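PDB 1JC9: techylectin-5A from Tachypleus tridentatus, which agglutinates bacteria and human erythrocytes in horseshoe crab innate immunity by recognising acetyl-group-containing substances on their surfaces. Local coordinates for residues 201-206 with 216-221; 182-187 with 212-217. All blocks are in the same frame, centred on the assembly; numbering follows the deposited sequence.

Contact 1: 201-206 with 216-221. With CA (calcium ion), chain C; NAG (2-acetamido-2-deoxy-beta-D-glucopyranose), chain B.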
loop_
_atom_site.group_PDB
_atom_site.type_symbol
_atom_site.label_atom_id
_atom_site.label_comp_id
_atom_site.label_asym_id
_atom_site.label_seq_id
_atom_site.Cartn_x
_atom_site.Cartn_y
_atom_site.Cartn_z
ATOM N N THR A 201 -16.035 0.002 11.006
ATOM C CA THR A 201 -16.727 0.067 12.291
ATOM C C THR A 201 -17.441 1.398 12.485
ATOM O O THR A 201 -17.532 1.910 13.601
ATOM C CB THR A 201 -15.748 -0.125 13.457
ATOM O OG1 THR A 201 -14.809 0.958 13.475
ATOM C CG2 THR A 201 -15.003 -1.439 13.309
ATOM N N HIS A 202 -17.948 1.955 11.393
ATOM C CA HIS A 202 -18.650 3.225 11.444
ATOM C C HIS A 202 -20.080 3.033 10.943
ATOM O O HIS A 202 -20.366 2.094 10.196
ATOM C CB HIS A 202 -17.909 4.253 10.585
ATOM C CG HIS A 202 -18.376 5.662 10.776
ATOM N ND1 HIS A 202 -19.585 6.120 10.297
ATOM C CD2 HIS A 202 -17.792 6.718 11.390
ATOM C CE1 HIS A 202 -19.723 7.397 10.606
ATOM N NE2 HIS A 202 -18.648 7.784 11.270
ATOM N N GLU A 203 -20.975 3.917 11.368
ATOM C CA GLU A 203 -22.373 3.854 10.964
ATOM C C GLU A 203 -22.487 4.063 9.460
ATOM O O GLU A 203 -23.344 3.477 8.799
ATOM C CB GLU A 203 -23.188 4.932 11.688
ATOM C CG GLU A 203 -23.163 4.830 13.204
ATOM C CD GLU A 203 -21.765 4.976 13.780
ATOM O OE1 GLU A 203 -21.105 6.001 13.500
ATOM O OE2 GLU A 203 -21.328 4.063 14.514
ATOM N N THR A 204 -21.617 4.907 8.921
ATOM C CA THR A 204 -21.627 5.200 7.495
ATOM C C THR A 204 -20.757 4.229 6.703
ATOM O O THR A 204 -20.178 3.294 7.257
ATOM C CB THR A 204 -21.122 6.625 7.221
ATOM O OG1 THR A 204 -19.748 6.732 7.623
ATOM C CG2 THR A 204 -21.946 7.632 8.000
ATOM N N HIS A 205 -20.677 4.477 5.401
ATOM C CA HIS A 205 -19.893 3.670 4.475
ATOM C C HIS A 205 -18.613 4.467 4.208
ATOM O O HIS A 205 -18.566 5.304 3.306
ATOM C CB HIS A 205 -20.679 3.485 3.172
ATOM C CG HIS A 205 -20.218 2.333 2.334
ATOM N ND1 HIS A 205 -18.890 1.995 2.190
ATOM C CD2 HIS A 205 -20.912 1.467 1.554
ATOM C CE1 HIS A 205 -18.784 0.974 1.358
ATOM N NE2 HIS A 205 -19.996 0.634 0.957
ATOM N N CYS A 206 -17.583 4.213 5.007
ATOM C CA CYS A 206 -16.313 4.917 4.871
ATOM C C CYS A 206 -15.749 4.928 3.450
ATOM O O CYS A 206 -15.305 5.967 2.964
ATOM C CB CYS A 206 -15.269 4.308 5.808
ATOM S SG CYS A 206 -15.511 4.577 7.593
ATOM N N TYR A 216 -10.392 0.737 6.523
ATOM C CA TYR A 216 -11.100 1.816 7.200
ATOM C C TYR A 216 -11.585 1.499 8.607
ATOM O O TYR A 216 -12.025 0.382 8.896
ATOM C CB TYR A 216 -12.289 2.268 6.350
ATOM C CG TYR A 216 -11.902 3.002 5.086
ATOM C CD1 TYR A 216 -11.234 4.227 5.148
ATOM C CD2 TYR A 216 -12.233 2.494 3.829
ATOM C CE1 TYR A 216 -10.908 4.931 3.993
ATOM C CE2 TYR A 216 -11.910 3.191 2.664
ATOM C CZ TYR A 216 -11.249 4.411 2.760
ATOM O OH TYR A 216 -10.938 5.121 1.625
ATOM N N ASP A 217 -11.505 2.508 9.469
ATOM C CA ASP A 217 -11.933 2.411 10.862
ATOM C C ASP A 217 -13.175 3.281 11.054
ATOM O O ASP A 217 -14.296 2.822 10.840
ATOM C CB ASP A 217 -10.815 2.898 11.790
ATOM C CG ASP A 217 -11.180 2.781 13.256
ATOM O OD1 ASP A 217 -10.394 3.269 14.100
ATOM O OD2 ASP A 217 -12.244 2.198 13.568
ATOM N N ARG A 218 -12.962 4.542 11.437
ATOM C CA ARG A 218 -14.049 5.495 11.669
ATOM C C ARG A 218 -13.656 6.950 11.372
ATOM O O ARG A 218 -13.890 7.815 12.213
ATOM C CB ARG A 218 -14.488 5.446 13.131
ATOM C CG ARG A 218 -15.237 4.217 13.585
ATOM C CD ARG A 218 -15.222 4.182 15.112
ATOM N NE ARG A 218 -16.369 3.482 15.688
ATOM C CZ ARG A 218 -17.610 3.960 15.694
ATOM N NH1 ARG A 218 -17.876 5.145 15.153
ATOM N NH2 ARG A 218 -18.589 3.257 16.248
ATOM N N CYS A 219 -13.091 7.253 10.203
ATOM C CA CYS A 219 -12.820 6.296 9.143
ATOM C C CYS A 219 -11.327 6.089 8.881
ATOM O O CYS A 219 -10.886 4.956 8.653
ATOM C CB CYS A 219 -13.484 6.766 7.855
ATOM S SG CYS A 219 -15.295 6.584 7.786
ATOM N N HIS A 220 -10.546 7.172 8.906
ATOM C CA HIS A 220 -9.113 7.044 8.638
ATOM C C HIS A 220 -8.246 8.217 9.069
ATOM O O HIS A 220 -8.739 9.297 9.400
ATOM C CB HIS A 220 -8.884 6.840 7.137
ATOM C CG HIS A 220 -9.011 8.099 6.335
ATOM N ND1 HIS A 220 -8.086 9.121 6.404
ATOM C CD2 HIS A 220 -9.969 8.517 5.475
ATOM C CE1 HIS A 220 -8.469 10.113 5.619
ATOM N NE2 HIS A 220 -9.609 9.772 5.045
ATOM N N GLU A 221 -6.938 7.974 9.043
ATOM C CA GLU A 221 -5.932 8.983 9.337
ATOM C C GLU A 221 -5.002 8.965 8.121
ATOM O O GLU A 221 -4.242 9.904 7.890
ATOM C CB GLU A 221 -5.165 8.661 10.621
ATOM C CG GLU A 221 -6.036 8.704 11.869
ATOM C CD GLU A 221 -5.248 9.017 13.128
ATOM O OE1 GLU A 221 -4.265 8.306 13.423
ATOM O OE2 GLU A 221 -5.617 9.983 13.826
HETATM CA CA CA C . -19.963 1.107 7.956
HETATM C C1 NAG B . -11.410 11.591 12.456
HETATM C C2 NAG B . -12.564 11.337 11.376
HETATM C C3 NAG B . -13.838 12.154 11.818
HETATM C C4 NAG B . -14.261 11.578 13.149
HETATM C C5 NAG B . -13.087 11.779 14.173
HETATM C C6 NAG B . -13.424 11.193 15.547
HETATM C C7 NAG B . -11.907 10.835 9.105
HETATM C C8 NAG B . -11.442 11.222 7.735
HETATM N N2 NAG B . -12.104 11.813 10.062
HETATM O O1 NAG B . -10.169 10.880 12.151
HETATM O O3 NAG B . -14.910 11.962 10.897
HETATM O O4 NAG B . -15.462 12.280 13.632
HETATM O O5 NAG B . -11.849 11.124 13.755
HETATM O O6 NAG B . -12.224 11.475 16.334
HETATM O O7 NAG B . -12.101 9.615 9.331
HETATM O O HOH W 1 -22.539 0.812 8.119
HETATM O O HOH W 2 -19.911 -0.761 9.297
#

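Contact 2: 182-187 with 212-217. With NAG (2-acetamido-2-deoxy-beta-D-glucopyranose), chain B.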
loop_
_atom_site.group_PDB
_atom_site.type_symbol
_atom_site.label_atom_id
_atom_site.label_comp_id
_atom_site.label_asym_id
_atom_site.label_seq_id
_atom_site.Cartn_x
_atom_site.Cartn_y
_atom_site.Cartn_z
ATOM N N ASN A 182 2.670 8.864 12.803
ATOM C CA ASN A 182 1.985 7.579 12.834
ATOM C C ASN A 182 0.510 7.661 12.443
ATOM O O ASN A 182 -0.362 7.679 13.308
ATOM C CB ASN A 182 2.113 6.983 14.236
ATOM C CG ASN A 182 1.595 5.566 14.320
ATOM O OD1 ASN A 182 1.161 4.987 13.323
ATOM N ND2 ASN A 182 1.640 4.993 15.516
ATOM N N SER A 183 0.225 7.692 11.144
ATOM C CA SER A 183 -1.161 7.773 10.693
ATOM C C SER A 183 -1.729 6.459 10.148
ATOM O O SER A 183 -2.855 6.431 9.654
ATOM C CB SER A 183 -1.317 8.874 9.641
ATOM O OG SER A 183 -1.051 10.154 10.200
ATOM N N PHE A 184 -0.960 5.377 10.231
ATOM C CA PHE A 184 -1.432 4.072 9.758
ATOM C C PHE A 184 -1.763 3.208 10.975
ATOM O O PHE A 184 -2.555 2.262 10.899
ATOM C CB PHE A 184 -0.344 3.388 8.915
ATOM C CG PHE A 184 -0.819 2.173 8.152
ATOM C CD1 PHE A 184 -1.924 2.245 7.310
ATOM C CD2 PHE A 184 -0.115 0.974 8.226
ATOM C CE1 PHE A 184 -2.319 1.144 6.547
ATOM C CE2 PHE A 184 -0.501 -0.135 7.464
ATOM C CZ PHE A 184 -1.604 -0.047 6.623
ATOM N N GLY A 185 -1.159 3.559 12.105
ATOM C CA GLY A 185 -1.361 2.810 13.334
ATOM C C GLY A 185 -2.799 2.544 13.736
ATOM O O GLY A 185 -3.124 1.437 14.162
ATOM N N ARG A 186 -3.667 3.541 13.602
ATOM C CA ARG A 186 -5.058 3.365 14.003
ATOM C C ARG A 186 -5.801 2.319 13.179
ATOM O O ARG A 186 -6.854 1.828 13.586
ATOM C CB ARG A 186 -5.810 4.698 13.929
ATOM C CG ARG A 186 -7.093 4.713 14.757
ATOM C CD ARG A 186 -7.721 6.103 14.829
ATOM N NE ARG A 186 -8.453 6.466 13.617
ATOM C CZ ARG A 186 -9.062 7.636 13.438
ATOM N NH1 ARG A 186 -9.025 8.560 14.391
ATOM N NH2 ARG A 186 -9.722 7.881 12.314
ATOM N N HIS A 187 -5.247 1.965 12.028
ATOM C CA HIS A 187 -5.886 0.992 11.150
ATOM C C HIS A 187 -5.606 -0.460 11.519
ATOM O O HIS A 187 -6.262 -1.373 11.020
ATOM C CB HIS A 187 -5.468 1.287 9.708
ATOM C CG HIS A 187 -5.974 2.605 9.212
ATOM N ND1 HIS A 187 -7.244 2.766 8.698
ATOM C CD2 HIS A 187 -5.421 3.840 9.244
ATOM C CE1 HIS A 187 -7.452 4.045 8.438
ATOM N NE2 HIS A 187 -6.361 4.719 8.762
ATOM N N GLY A 212 -11.796 5.097 -1.398
ATOM C CA GLY A 212 -10.787 4.098 -1.694
ATOM C C GLY A 212 -11.064 2.715 -1.147
ATOM O O GLY A 212 -12.130 2.454 -0.595
ATOM N N GLY A 213 -10.101 1.821 -1.345
ATOM C CA GLY A 213 -10.178 0.475 -0.820
ATOM C C GLY A 213 -9.125 0.551 0.269
ATOM O O GLY A 213 -7.944 0.744 -0.029
ATOM N N TRP A 214 -9.526 0.402 1.526
ATOM C CA TRP A 214 -8.574 0.546 2.619
ATOM C C TRP A 214 -9.095 -0.164 3.860
ATOM O O TRP A 214 -10.242 -0.617 3.887
ATOM C CB TRP A 214 -8.418 2.048 2.898
ATOM C CG TRP A 214 -7.167 2.475 3.618
ATOM C CD1 TRP A 214 -7.086 3.015 4.874
ATOM C CD2 TRP A 214 -5.833 2.467 3.099
ATOM N NE1 TRP A 214 -5.783 3.346 5.165
ATOM C CE2 TRP A 214 -4.993 3.021 4.093
ATOM C CE3 TRP A 214 -5.264 2.048 1.887
ATOM C CZ2 TRP A 214 -3.614 3.167 3.912
ATOM C CZ3 TRP A 214 -3.890 2.192 1.709
ATOM C CH2 TRP A 214 -3.082 2.747 2.717
ATOM N N TRP A 215 -8.250 -0.262 4.883
ATOM C CA TRP A 215 -8.638 -0.888 6.145
ATOM C C TRP A 215 -9.268 0.216 6.997
ATOM O O TRP A 215 -8.746 0.589 8.048
ATOM C CB TRP A 215 -7.404 -1.469 6.847
ATOM C CG TRP A 215 -6.731 -2.574 6.074
ATOM C CD1 TRP A 215 -7.039 -3.907 6.106
ATOM C CD2 TRP A 215 -5.669 -2.430 5.117
ATOM N NE1 TRP A 215 -6.237 -4.599 5.228
ATOM C CE2 TRP A 215 -5.388 -3.718 4.608
ATOM C CE3 TRP A 215 -4.931 -1.337 4.640
ATOM C CZ2 TRP A 215 -4.398 -3.945 3.644
ATOM C CZ3 TRP A 215 -3.946 -1.562 3.680
ATOM C CH2 TRP A 215 -3.690 -2.858 3.193
ATOM N N TYR A 216 -10.392 0.737 6.523
ATOM C CA TYR A 216 -11.100 1.816 7.200
ATOM C C TYR A 216 -11.585 1.499 8.607
ATOM O O TYR A 216 -12.025 0.382 8.896
ATOM C CB TYR A 216 -12.289 2.268 6.350
ATOM C CG TYR A 216 -11.902 3.002 5.086
ATOM C CD1 TYR A 216 -11.234 4.227 5.148
ATOM C CD2 TYR A 216 -12.233 2.494 3.829
ATOM C CE1 TYR A 216 -10.908 4.931 3.993
ATOM C CE2 TYR A 216 -11.910 3.191 2.664
ATOM C CZ TYR A 216 -11.249 4.411 2.760
ATOM O OH TYR A 216 -10.938 5.121 1.625
ATOM N N ASP A 217 -11.505 2.508 9.469
ATOM C CA ASP A 217 -11.933 2.411 10.862
ATOM C C ASP A 217 -13.175 3.281 11.054
ATOM O O ASP A 217 -14.296 2.822 10.840
ATOM C CB ASP A 217 -10.815 2.898 11.790
ATOM C CG ASP A 217 -11.180 2.781 13.256
ATOM O OD1 ASP A 217 -10.394 3.269 14.100
ATOM O OD2 ASP A 217 -12.244 2.198 13.568
HETATM C C1 NAG B . -11.410 11.591 12.456
HETATM C C2 NAG B . -12.564 11.337 11.376
HETATM C C3 NAG B . -13.838 12.154 11.818
HETATM C C4 NAG B . -14.261 11.578 13.149
HETATM C C5 NAG B . -13.087 11.779 14.173
HETATM C C6 NAG B . -13.424 11.193 15.547
HETATM C C7 NAG B . -11.907 10.835 9.105
HETATM C C8 NAG B . -11.442 11.222 7.735
HETATM N N2 NAG B . -12.104 11.813 10.062
HETATM O O1 NAG B . -10.169 10.880 12.151
HETATM O O3 NAG B . -14.910 11.962 10.897
HETATM O O4 NAG B . -15.462 12.280 13.632
HETATM O O5 NAG B . -11.849 11.124 13.755
HETATM O O6 NAG B . -12.224 11.475 16.334
HETATM O O7 NAG B . -12.101 9.615 9.331
HETATM O O HOH W 3 -9.042 1.606 15.638
#

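Contact 1: 201-206 with 216-221
Cys206 and Cys219 join the calcium loop to the sugar-binding loop through a disulfide, with a dihedral of -82° about the sulfur-sulfur bond. In both cysteines SG lies beside the backbone N, and the side chains point toward each other. Next to this bridge the CB of Cys206 rests on the CB of Tyr216 at 3.7 Å, while the backbone carbon of Cys206 sits over one face of the tyrosine ring, offset toward its rim. The chain of Arg218, extended from CG to NE, passes alongside Thr201, and its CB meets the edge of the His202 imidazole near the ring plane, 3.9 Å from CD2. The guanidinium lies with one face toward the Thr201 carbonyl and the CA of His202, an orientation that does not direct its N-H groups at that oxygen. NH2 instead makes a weak salt bridge with Glu203 OE2 at 3.3 Å, the carboxylate and guanidinium planes being 33° apart. A bend at chi2 (61°) folds Glu203 back, placing OE1 over the centre of the His202 ring. That ring is also held at its edge: the backbone N of Thr204 donates to His202 ND1 at 2.7 Å, in the ring plane and nearly straight. The carbonyls of His202 and Thr204 bind calcium, with Asp198, Asp200 and two waters completing the site. On the far side of the disulfide, the N atoms of Cys219 and His220 both donate to NAG O7, at 2.7 and 2.9 Å, and the sugar's C8 methyl lies over a face of the His220 ring. The Arg218-Cys219 peptide bond is cis, and its N-H is one of these two donors. A calcium loop tied by disulfide to an acetyl-binding pocket marks the ligand site of a fibrinogen-related lectin domain.

Contact 2: 182-187 with 212-217
His187 reaches across to Trp215, its ND1 donating to the tryptophan carbonyl O at 2.7 Å. The bond is nearly straight at the hydrogen (166°) and lies close to the imidazole plane, yet the donor stands above the carbonyl plane. The same ring receives the edge of Trp214 on its face, with planes at 79°, so hydrogen bond and edge-to-face packing both restrict its tilt; NE2 is hydrogen-bonded elsewhere in the fold. Beside it, Phe184 CE1 touches Trp214 CZ2 at 3.6 Å and completes an aromatic cluster. A bend of the Arg186 chain at chi3 (78°) turns the guanidinium to the sugar, where NH2 donates to NAG O1 at 3.0 Å and NH1 adds a weak bond. Its NE is buried without a hydrogen-bonding partner: Asp217 OD1 makes a long salt bridge, 3.8 Å from NE and well out of the guanidinium plane, a matter of charge alone. That carboxylate oxygen accepts instead from a water, which also donates to the Arg186 carbonyl. Asn182 OD1 takes the N-H of Gly185 in an Asx motif and is shared with Tyr157, while Trp215 NE1 finds Tyr169 O. Leu171 of strand 171-172 packs against Phe184, His187 and Trp215, and helix 206-210 covers Tyr216.

Tyr216 and Asp217 belong to both contacts, whose centres lie 9 Å apart, so one continuous loop carries the buried aromatic packing of contact 2 outward to the calcium loop of contact 1. The two converge on NAG from different sides: contact 1 holds the acetyl group and accepts a weak bond from O1 at the His220 carbonyl, while Arg186 of contact 2 donates to the same O1, and Tyr236 and Tyr248 add further hydrogen bonds. Where they meet, His187 CE1 packs 3.4 Å from His220 CB, an interior histidine against one that lines the acetyl pocket. Asp217 likewise faces both ways, OD2 lying 2.9 Å from Thr201 OG1 while OD1 is turned toward Arg186.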